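Local coordinates for protein HemO (Neisseria meningitidis, PDB 1J77) that binds heme and, as other heme oxygenases do, probably breaks its porphyrin ring open by oxidation, at residues Tyr60-Ala63 and Glu64-Lys67; Val81-Asp84 and Leu85-Gly89; Ala155-Glu158 and His159-Leu163. One frame throughout, in Å; residues are numbered along the deposited sequence.

Interaction 1 (Tyr60-Ala63 and Glu64-Lys67); sequences YKDA and ELNK
The flat carboxamide of N66 lies edge-on to two backbone carbonyls, those of Y60 and D62, and its ND2 gives one hydrogen to each. Both acceptors lie in the amide plane, the better aligned being D62 O, 2.8 Å from N66 ND2 with an N-H...O angle of 173°. The bond from N66 ND2 to Y60 O is 2.9 Å long. At the other edge of the amide, OD1 accepts from the backbone of E73, so the group is held in the turn of its plane from both ends, and L72 packs against the side chain. D62 O takes a second bond from the backbone N of N66, 3.0 Å away, and the two donors approach from opposite faces of the carbonyl plane. An asparagine suits this place because one short side chain offers two N-H groups on one side and an oxygen on the other.

D62 is the N-cap of helix 63-68. With CG swung opposite the backbone N (chi1 -174°), its carboxylate turns toward the start of the helix, and D62 OD1 uses its anti lone pair to accept from L65 N at 3.0 Å. An aspartate reaches this third N-H easily, and its charge is probably favoured at the positive end of the helix. CG of L65 lies 3.6 Å from D62 OD1.

The turn joins the end of helix 39-60 to helix 63-68. Y60 sends its ring the other way, against L111 and A114 of helix 104-119, and its OH is hydrogen-bonded to E115; K61 pairs with D57 on helix 39-60, while L65 rests on L72 of the loop that follows.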
ATOM      1  N   TYR A  60      11.447   3.216  -2.176  1.00 20.48           N
ATOM      2  CA  TYR A  60      11.246   4.661  -1.991  1.00 20.90           C
ATOM      3  C   TYR A  60      12.573   5.382  -1.885  1.00 21.69           C
ATOM      4  O   TYR A  60      12.684   6.537  -2.293  1.00 23.31           O
ATOM      5  CB  TYR A  60      10.355   5.024  -0.777  1.00 21.05           C
ATOM      6  CG  TYR A  60       8.845   4.963  -1.095  1.00 18.82           C
ATOM      7  CD1 TYR A  60       8.058   3.879  -0.712  1.00 19.57           C
ATOM      8  CD2 TYR A  60       8.210   6.009  -1.734  1.00 19.76           C
ATOM      9  CE1 TYR A  60       6.711   3.823  -1.007  1.00 18.97           C
ATOM     10  CE2 TYR A  60       6.875   5.971  -2.035  1.00 20.35           C
ATOM     11  CZ  TYR A  60       6.117   4.871  -1.674  1.00 18.82           C
ATOM     12  OH  TYR A  60       4.763   4.872  -1.986  1.00 21.50           O
ATOM     13  N   LYS A  61      13.580   4.647  -1.416  1.00 22.98           N
ATOM     14  CA  LYS A  61      14.904   5.234  -1.207  1.00 24.19           C
ATOM     15  C   LYS A  61      15.860   4.906  -2.335  1.00 25.22           C
ATOM     16  O   LYS A  61      17.078   5.226  -2.263  1.00 27.12           O
ATOM     17  CB  LYS A  61      15.495   4.711   0.102  1.00 24.60           C
ATOM     18  CG  LYS A  61      14.796   5.193   1.368  1.00 24.25           C
ATOM     19  CD  LYS A  61      15.183   4.411   2.626  1.00 24.70           C
ATOM     20  CE  LYS A  61      14.659   5.058   3.887  1.00 23.03           C
ATOM     21  NZ  LYS A  61      14.845   4.226   5.124  1.00 23.05           N
ATOM     22  N   ASP A  62      15.385   4.222  -3.352  1.00 25.46           N
ATOM     23  CA  ASP A  62      16.258   3.793  -4.455  1.00 25.81           C
ATOM     24  C   ASP A  62      16.971   4.969  -5.132  1.00 25.89           C
ATOM     25  O   ASP A  62      16.367   5.962  -5.485  1.00 24.65           O
ATOM     26  CB  ASP A  62      15.439   2.973  -5.442  1.00 25.37           C
ATOM     27  CG  ASP A  62      16.288   2.375  -6.541  1.00 27.93           C
ATOM     28  OD1 ASP A  62      16.361   2.966  -7.644  1.00 28.60           O
ATOM     29  OD2 ASP A  62      16.908   1.320  -6.352  1.00 30.21           O
ATOM     30  N   ALA A  63      18.291   4.900  -5.260  1.00 26.84           N
ATOM     31  CA  ALA A  63      18.971   6.055  -5.856  1.00 27.85           C
ATOM     32  C   ALA A  63      18.522   6.354  -7.276  1.00 27.56           C
ATOM     33  O   ALA A  63      18.245   7.470  -7.593  1.00 27.11           O
ATOM     34  CB  ALA A  63      20.460   5.885  -5.824  1.00 28.13           C
ATOM     35  N   GLU A  64      18.443   5.345  -8.122  1.00 29.16           N
ATOM     36  CA  GLU A  64      17.988   5.552  -9.504  1.00 30.48           C
ATOM     37  C   GLU A  64      16.575   6.149  -9.594  1.00 29.64           C
ATOM     38  O   GLU A  64      16.334   7.126 -10.309  1.00 29.37           O
ATOM     39  CB  GLU A  64      18.070   4.261 -10.282  1.00 32.17           C
ATOM     40  CG  GLU A  64      17.906   4.430 -11.780  1.00 36.44           C
ATOM     41  CD  GLU A  64      18.774   3.461 -12.568  1.00 41.34           C
ATOM     42  OE1 GLU A  64      18.309   2.328 -12.805  1.00 45.40           O
ATOM     43  OE2 GLU A  64      19.923   3.827 -12.947  1.00 44.25           O
ATOM     44  N   LEU A  65      15.628   5.596  -8.840  1.00 27.92           N
ATOM     45  CA  LEU A  65      14.302   6.160  -8.875  1.00 26.74           C
ATOM     46  C   LEU A  65      14.201   7.555  -8.293  1.00 26.12           C
ATOM     47  O   LEU A  65      13.336   8.299  -8.692  1.00 25.63           O
ATOM     48  CB  LEU A  65      13.307   5.259  -8.148  1.00 25.99           C
ATOM     49  CG  LEU A  65      13.097   3.947  -8.888  1.00 26.10           C
ATOM     50  CD1 LEU A  65      12.185   3.026  -8.032  1.00 26.50           C
ATOM     51  CD2 LEU A  65      12.496   4.200 -10.268  1.00 28.06           C
ATOM     52  N   ASN A  66      15.045   7.923  -7.338  1.00 26.40           N
ATOM     53  CA  ASN A  66      15.011   9.273  -6.779  1.00 27.43           C
ATOM     54  C   ASN A  66      15.565  10.340  -7.742  1.00 29.59           C
ATOM     55  O   ASN A  66      15.366  11.532  -7.523  1.00 30.44           O
ATOM     56  CB  ASN A  66      15.745   9.345  -5.441  1.00 27.32           C
ATOM     57  CG  ASN A  66      14.837   8.993  -4.261  1.00 27.47           C
ATOM     58  OD1 ASN A  66      14.231   9.883  -3.620  1.00 28.51           O
ATOM     59  ND2 ASN A  66      14.782   7.698  -3.940  1.00 24.70           N
ATOM     60  N   LYS A  67      16.250   9.878  -8.772  1.00 31.71           N
ATOM     61  CA  LYS A  67      16.803  10.775  -9.797  1.00 33.49           C
ATOM     62  C   LYS A  67      15.748  11.013 -10.865  1.00 34.28           C
ATOM     63  O   LYS A  67      15.773  12.035 -11.569  1.00 35.52           O
ATOM     64  CB  LYS A  67      18.047  10.150 -10.427  1.00 34.45           C
ATOM     65  CG  LYS A  67      19.314  10.281  -9.592  1.00 35.89           C
ATOM     66  CD  LYS A  67      19.622  11.734  -9.237  1.00 38.82           C
ATOM     67  CE  LYS A  67      20.994  11.858  -8.580  1.00 39.79           C
ATOM     68  NZ  LYS A  67      21.041  13.064  -7.674  1.00 42.10           N
TER

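Interaction 2 (Val81-Asp84 and Leu85-Gly89); sequences VTQD and LKDLG
Two like-charged carboxylates, those of D84 and D87, stand close together on one flank of a helix end, with D84 OD1 only 3.9 Å from D87 OD2. The helix, 78-87, closes in a Schellman motif: G89 N bonds back to K86 O over 2.8 Å, and the next N-H along the chain reaches L85 O. Glycine is called for at the turning point, since its positive phi of 86° would jam a CB against the carbonyl oxygen of L88.

The planes of the two carboxylates are turned 59° apart, and their closeness is probably made tolerable by their partners. R140 pairs its NE with D87 OD2 and gives its backbone N to D84 OD1, while H141 bonds to D84 OD2 and G138 N to D87 OD2. A negative group near the C-terminal end of a helix is probably disfavoured by the helix dipole, a cost that the arginine should offset. D87 holds CG opposite its own carbonyl carbon (chi1 -64°), which lays the carboxylate back along the previous turn, with D87 CG 3.1 Å from Q83 O.

Regular i to i+4 backbone bonds join the two segments, from L85 N to V81 O, K86 N to T82 O and D87 N to Q83 O. L85 places CB 3.5 Å from T82 O and its side chain packs on L46 of helix 39-60, a buried place suited to leucine. K86 runs out fully extended toward solvent. Where the helix gives out, L88 N still bonds to D84 O at 3.1 Å, and L88 CD2 lies 3.4 Å from D84 O.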
ATOM      1  N   VAL A  81       3.370   4.634   9.979  1.00 23.31           N
ATOM      2  CA  VAL A  81       2.721   3.429  10.533  1.00 24.06           C
ATOM      3  C   VAL A  81       3.395   2.977  11.827  1.00 22.83           C
ATOM      4  O   VAL A  81       2.761   2.499  12.742  1.00 22.68           O
ATOM      5  CB  VAL A  81       2.772   2.162   9.592  1.00 23.61           C
ATOM      6  CG1 VAL A  81       1.915   1.019  10.172  1.00 24.61           C
ATOM      7  CG2 VAL A  81       2.275   2.458   8.242  1.00 26.37           C
ATOM      8  N   THR A  82       4.709   3.090  11.896  1.00 23.29           N
ATOM      9  CA  THR A  82       5.404   2.648  13.068  1.00 24.21           C
ATOM     10  C   THR A  82       5.075   3.567  14.268  1.00 24.10           C
ATOM     11  O   THR A  82       5.010   3.110  15.404  1.00 23.57           O
ATOM     12  CB  THR A  82       6.914   2.665  12.796  1.00 23.68           C
ATOM     13  OG1 THR A  82       7.256   1.643  11.842  1.00 26.86           O
ATOM     14  CG2 THR A  82       7.643   2.300  14.030  1.00 24.92           C
ATOM     15  N   GLN A  83       4.905   4.854  14.005  1.00 24.42           N
ATOM     16  CA  GLN A  83       4.493   5.795  15.057  1.00 25.30           C
ATOM     17  C   GLN A  83       3.021   5.506  15.460  1.00 25.35           C
ATOM     18  O   GLN A  83       2.629   5.618  16.625  1.00 25.06           O
ATOM     19  CB  GLN A  83       4.641   7.236  14.556  1.00 25.70           C
ATOM     20  CG  GLN A  83       4.216   8.282  15.577  1.00 28.18           C
ATOM     21  CD  GLN A  83       5.061   8.332  16.847  1.00 32.11           C
ATOM     22  OE1 GLN A  83       4.627   7.912  17.929  1.00 35.57           O
ATOM     23  NE2 GLN A  83       6.241   8.899  16.723  1.00 34.71           N
ATOM     24  N   ASP A  84       2.188   5.124  14.499  1.00 25.02           N
ATOM     25  CA  ASP A  84       0.821   4.772  14.850  1.00 24.82           C
ATOM     26  C   ASP A  84       0.811   3.593  15.802  1.00 24.66           C
ATOM     27  O   ASP A  84      -0.006   3.545  16.735  1.00 24.26           O
ATOM     28  CB  ASP A  84       0.035   4.411  13.583  1.00 24.09           C
ATOM     29  CG  ASP A  84      -0.361   5.622  12.769  1.00 24.86           C
ATOM     30  OD1 ASP A  84      -0.490   6.735  13.359  1.00 24.91           O
ATOM     31  OD2 ASP A  84      -0.552   5.582  11.529  1.00 24.52           O
ATOM     32  N   LEU A  85       1.682   2.610  15.562  1.00 23.95           N
ATOM     33  CA  LEU A  85       1.828   1.453  16.439  1.00 24.11           C
ATOM     34  C   LEU A  85       2.213   1.928  17.831  1.00 26.21           C
ATOM     35  O   LEU A  85       1.617   1.504  18.813  1.00 25.43           O
ATOM     36  CB  LEU A  85       2.843   0.413  15.899  1.00 24.39           C
ATOM     37  CG  LEU A  85       2.372  -0.611  14.833  1.00 24.01           C
ATOM     38  CD1 LEU A  85       3.560  -1.267  14.149  1.00 24.99           C
ATOM     39  CD2 LEU A  85       1.486  -1.670  15.460  1.00 24.40           C
ATOM     40  N   LYS A  86       3.214   2.805  17.899  1.00 26.69           N
ATOM     41  CA  LYS A  86       3.665   3.386  19.191  1.00 28.11           C
ATOM     42  C   LYS A  86       2.504   4.017  19.959  1.00 29.00           C
ATOM     43  O   LYS A  86       2.335   3.766  21.174  1.00 29.95           O
ATOM     44  CB  LYS A  86       4.790   4.400  18.966  1.00 28.24           C
ATOM     45  CG  LYS A  86       5.427   4.916  20.258  1.00 30.07           C
ATOM     46  CD  LYS A  86       6.655   5.789  19.969  1.00 33.48           C
ATOM     47  CE  LYS A  86       7.377   6.224  21.259  1.00 35.08           C
ATOM     48  NZ  LYS A  86       8.481   7.208  20.975  1.00 35.53           N
ATOM     49  N   ASP A  87       1.737   4.838  19.262  1.00 29.16           N
ATOM     50  CA  ASP A  87       0.571   5.492  19.824  1.00 30.22           C
ATOM     51  C   ASP A  87      -0.335   4.457  20.461  1.00 31.75           C
ATOM     52  O   ASP A  87      -0.924   4.699  21.534  1.00 32.69           O
ATOM     53  CB  ASP A  87      -0.222   6.242  18.759  1.00 29.77           C
ATOM     54  CG  ASP A  87       0.529   7.366  18.131  1.00 30.24           C
ATOM     55  OD1 ASP A  87       1.537   7.878  18.733  1.00 31.11           O
ATOM     56  OD2 ASP A  87       0.166   7.835  17.024  1.00 28.78           O
ATOM     57  N   LEU A  88      -0.489   3.312  19.792  1.00 32.05           N
ATOM     58  CA  LEU A  88      -1.389   2.271  20.293  1.00 32.20           C
ATOM     59  C   LEU A  88      -0.723   1.358  21.336  1.00 31.20           C
ATOM     60  O   LEU A  88      -1.281   0.348  21.742  1.00 31.47           O
ATOM     61  CB  LEU A  88      -1.990   1.470  19.134  1.00 32.90           C
ATOM     62  CG  LEU A  88      -3.269   2.025  18.466  1.00 34.81           C
ATOM     63  CD1 LEU A  88      -4.437   1.877  19.376  1.00 36.01           C
ATOM     64  CD2 LEU A  88      -3.154   3.472  18.054  1.00 34.30           C
ATOM     65  N   GLY A  89       0.480   1.714  21.772  1.00 30.89           N
ATOM     66  CA  GLY A  89       1.126   0.983  22.843  1.00 30.50           C
ATOM     67  C   GLY A  89       1.899  -0.222  22.389  1.00 30.68           C
ATOM     68  O   GLY A  89       2.249  -1.093  23.197  1.00 30.57           O
TER

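Interaction 3 (Ala155-Glu158 and His159-Leu163); sequences AFVE and HLNAL
H159 bonds its backbone N to A155 O over 3.2 Å and folds its ring back beside that same carbonyl, with ND1 3.5 Å from the oxygen. CG lies opposite the carbonyl carbon (chi1 -67°), which directs the imidazole down the preceding turn, where I69 and P70 of a loop rest against it; a flat ring probably suits this place because it can lie along the helix against them.

L160 comes next, four residues on from F156. Its N bonds to F156 O at 2.9 Å, and its methyl CD1 meets F156 CE2 at 3.4 Å, an oblique approach to the ring; CG backs it up at 3.6 Å from the same CE2. This i to i+4 aromatic-aliphatic pair forms part of the inward side of helix 149-162 in the all-helical heme oxygenase fold. The phenyl continues onto L111 and E115 of helix 104-119, and L160 comes within about 4 Å of the side chain of Y112, which binds heme; a branched aliphatic and a flat ring fill such a buried seam well.

N161 lies alongside V157, pointing the same way, its polar group probably suited to a partly exposed flank. The V157 side chain comes within about 6 Å of the heme, and its short apolar branches pack on A12 of helix 11-32, which N161 also touches. N161 N donates to V157 O over 3.1 Å.

A162 has its N 2.8 Å from E158 O, in a hydrogen bond, and its small CB sits 3.3 Å from that oxygen.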
ATOM      1  N   ALA A 155       0.591  14.158  -9.830  1.00 31.77           N
ATOM      2  CA  ALA A 155       2.017  14.486 -10.020  1.00 32.53           C
ATOM      3  C   ALA A 155       2.811  13.199 -10.129  1.00 32.52           C
ATOM      4  O   ALA A 155       3.587  12.985 -11.079  1.00 33.13           O
ATOM      5  CB  ALA A 155       2.526  15.314  -8.864  1.00 32.71           C
ATOM      6  N   PHE A 156       2.570  12.299  -9.173  1.00 32.45           N
ATOM      7  CA  PHE A 156       3.260  11.046  -9.156  1.00 31.62           C
ATOM      8  C   PHE A 156       3.035  10.330 -10.471  1.00 31.32           C
ATOM      9  O   PHE A 156       3.966   9.795 -11.089  1.00 31.81           O
ATOM     10  CB  PHE A 156       2.715  10.178  -8.009  1.00 31.68           C
ATOM     11  CG  PHE A 156       3.480   8.912  -7.813  1.00 31.91           C
ATOM     12  CD1 PHE A 156       4.741   8.942  -7.224  1.00 31.69           C
ATOM     13  CD2 PHE A 156       2.965   7.693  -8.238  1.00 32.23           C
ATOM     14  CE1 PHE A 156       5.438   7.793  -7.062  1.00 31.26           C
ATOM     15  CE2 PHE A 156       3.681   6.536  -8.063  1.00 33.01           C
ATOM     16  CZ  PHE A 156       4.913   6.582  -7.498  1.00 32.35           C
ATOM     17  N   VAL A 157       1.775  10.304 -10.900  1.00 30.99           N
ATOM     18  CA  VAL A 157       1.398   9.693 -12.145  1.00 31.62           C
ATOM     19  C   VAL A 157       2.201  10.245 -13.337  1.00 32.08           C
ATOM     20  O   VAL A 157       2.572   9.502 -14.233  1.00 31.57           O
ATOM     21  CB  VAL A 157      -0.122   9.803 -12.401  1.00 31.48           C
ATOM     22  CG1 VAL A 157      -0.455   9.374 -13.809  1.00 32.10           C
ATOM     23  CG2 VAL A 157      -0.857   8.872 -11.435  1.00 32.31           C
ATOM     24  N   GLU A 158       2.498  11.530 -13.328  1.00 33.44           N
ATOM     25  CA  GLU A 158       3.281  12.106 -14.412  1.00 34.45           C
ATOM     26  C   GLU A 158       4.663  11.474 -14.457  1.00 34.24           C
ATOM     27  O   GLU A 158       5.117  10.997 -15.508  1.00 33.18           O
ATOM     28  CB  GLU A 158       3.390  13.613 -14.231  1.00 35.67           C
ATOM     29  CG  GLU A 158       2.068  14.346 -14.343  1.00 39.43           C
ATOM     30  CD  GLU A 158       1.549  14.468 -15.770  1.00 43.52           C
ATOM     31  OE1 GLU A 158       1.862  13.610 -16.622  1.00 46.00           O
ATOM     32  OE2 GLU A 158       0.801  15.430 -16.053  1.00 47.85           O
ATOM     33  N   HIS A 159       5.310  11.435 -13.293  1.00 34.14           N
ATOM     34  CA  HIS A 159       6.654  10.869 -13.172  1.00 33.96           C
ATOM     35  C   HIS A 159       6.692   9.409 -13.584  1.00 33.08           C
ATOM     36  O   HIS A 159       7.649   8.960 -14.217  1.00 32.54           O
ATOM     37  CB  HIS A 159       7.181  11.029 -11.747  1.00 34.97           C
ATOM     38  CG  HIS A 159       7.444  12.448 -11.340  1.00 37.28           C
ATOM     39  ND1 HIS A 159       6.986  12.974 -10.149  1.00 39.65           N
ATOM     40  CD2 HIS A 159       8.129  13.445 -11.950  1.00 39.75           C
ATOM     41  CE1 HIS A 159       7.373  14.231 -10.046  1.00 40.04           C
ATOM     42  NE2 HIS A 159       8.057  14.548 -11.132  1.00 39.75           N
ATOM     43  N   LEU A 160       5.658   8.647 -13.211  1.00 31.99           N
ATOM     44  CA  LEU A 160       5.597   7.245 -13.600  1.00 31.99           C
ATOM     45  C   LEU A 160       5.562   7.083 -15.123  1.00 31.18           C
ATOM     46  O   LEU A 160       6.307   6.289 -15.703  1.00 29.96           O
ATOM     47  CB  LEU A 160       4.369   6.554 -12.976  1.00 32.91           C
ATOM     48  CG  LEU A 160       4.445   6.079 -11.537  1.00 33.70           C
ATOM     49  CD1 LEU A 160       3.154   5.308 -11.228  1.00 33.99           C
ATOM     50  CD2 LEU A 160       5.673   5.216 -11.303  1.00 33.36           C
ATOM     51  N   ASN A 161       4.677   7.829 -15.775  1.00 30.87           N
ATOM     52  CA  ASN A 161       4.559   7.785 -17.219  1.00 31.43           C
ATOM     53  C   ASN A 161       5.843   8.264 -17.907  1.00 31.40           C
ATOM     54  O   ASN A 161       6.268   7.704 -18.927  1.00 30.85           O
ATOM     55  CB  ASN A 161       3.382   8.663 -17.627  1.00 31.86           C
ATOM     56  CG  ASN A 161       2.077   8.081 -17.192  1.00 33.87           C
ATOM     57  OD1 ASN A 161       1.158   8.799 -16.790  1.00 37.83           O
ATOM     58  ND2 ASN A 161       1.983   6.767 -17.283  1.00 32.28           N
ATOM     59  N   ALA A 162       6.467   9.249 -17.295  1.00 31.87           N
ATOM     60  CA  ALA A 162       7.694   9.846 -17.852  1.00 32.17           C
ATOM     61  C   ALA A 162       8.916   8.941 -17.735  1.00 32.85           C
ATOM     62  O   ALA A 162       9.958   9.251 -18.324  1.00 32.53           O
ATOM     63  CB  ALA A 162       7.961  11.177 -17.218  1.00 32.68           C
ATOM     64  N   LEU A 163       8.837   7.839 -16.979  1.00 32.87           N
ATOM     65  CA  LEU A 163       9.961   6.901 -16.946  1.00 33.93           C
ATOM     66  C   LEU A 163      10.141   6.379 -18.357  1.00 34.98           C
ATOM     67  O   LEU A 163      11.201   5.885 -18.718  1.00 35.58           O
ATOM     68  CB  LEU A 163       9.730   5.723 -15.989  1.00 33.13           C
ATOM     69  CG  LEU A 163       9.499   6.109 -14.533  1.00 31.55           C
ATOM     70  CD1 LEU A 163       9.133   4.874 -13.718  1.00 29.13           C
ATOM     71  CD2 LEU A 163      10.650   6.880 -13.866  1.00 31.26           C
TER

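Overall arrangement
All three contacts are local and follow one another in series along the chain: none nests or crosses. Interaction 1 comes first, at the bend where helix 39-60 gives way to helix 63-68. Interaction 2 lies in the last turns of helix 78-87, yet it packs back onto helix 39-60 through L46; the centres of interactions 1 and 2 are about 27 Å apart. Interaction 3 comes much later, on helix 149-162. Interactions 2 and 3, with centres about 32 Å apart, lie on opposite sides of the chain's centre. Interactions 1 and 3, with centres about 14 Å apart, do not touch, but L72, L111 and E115 bridge them, joining both to the loop after helix 63-68 and to helix 104-119.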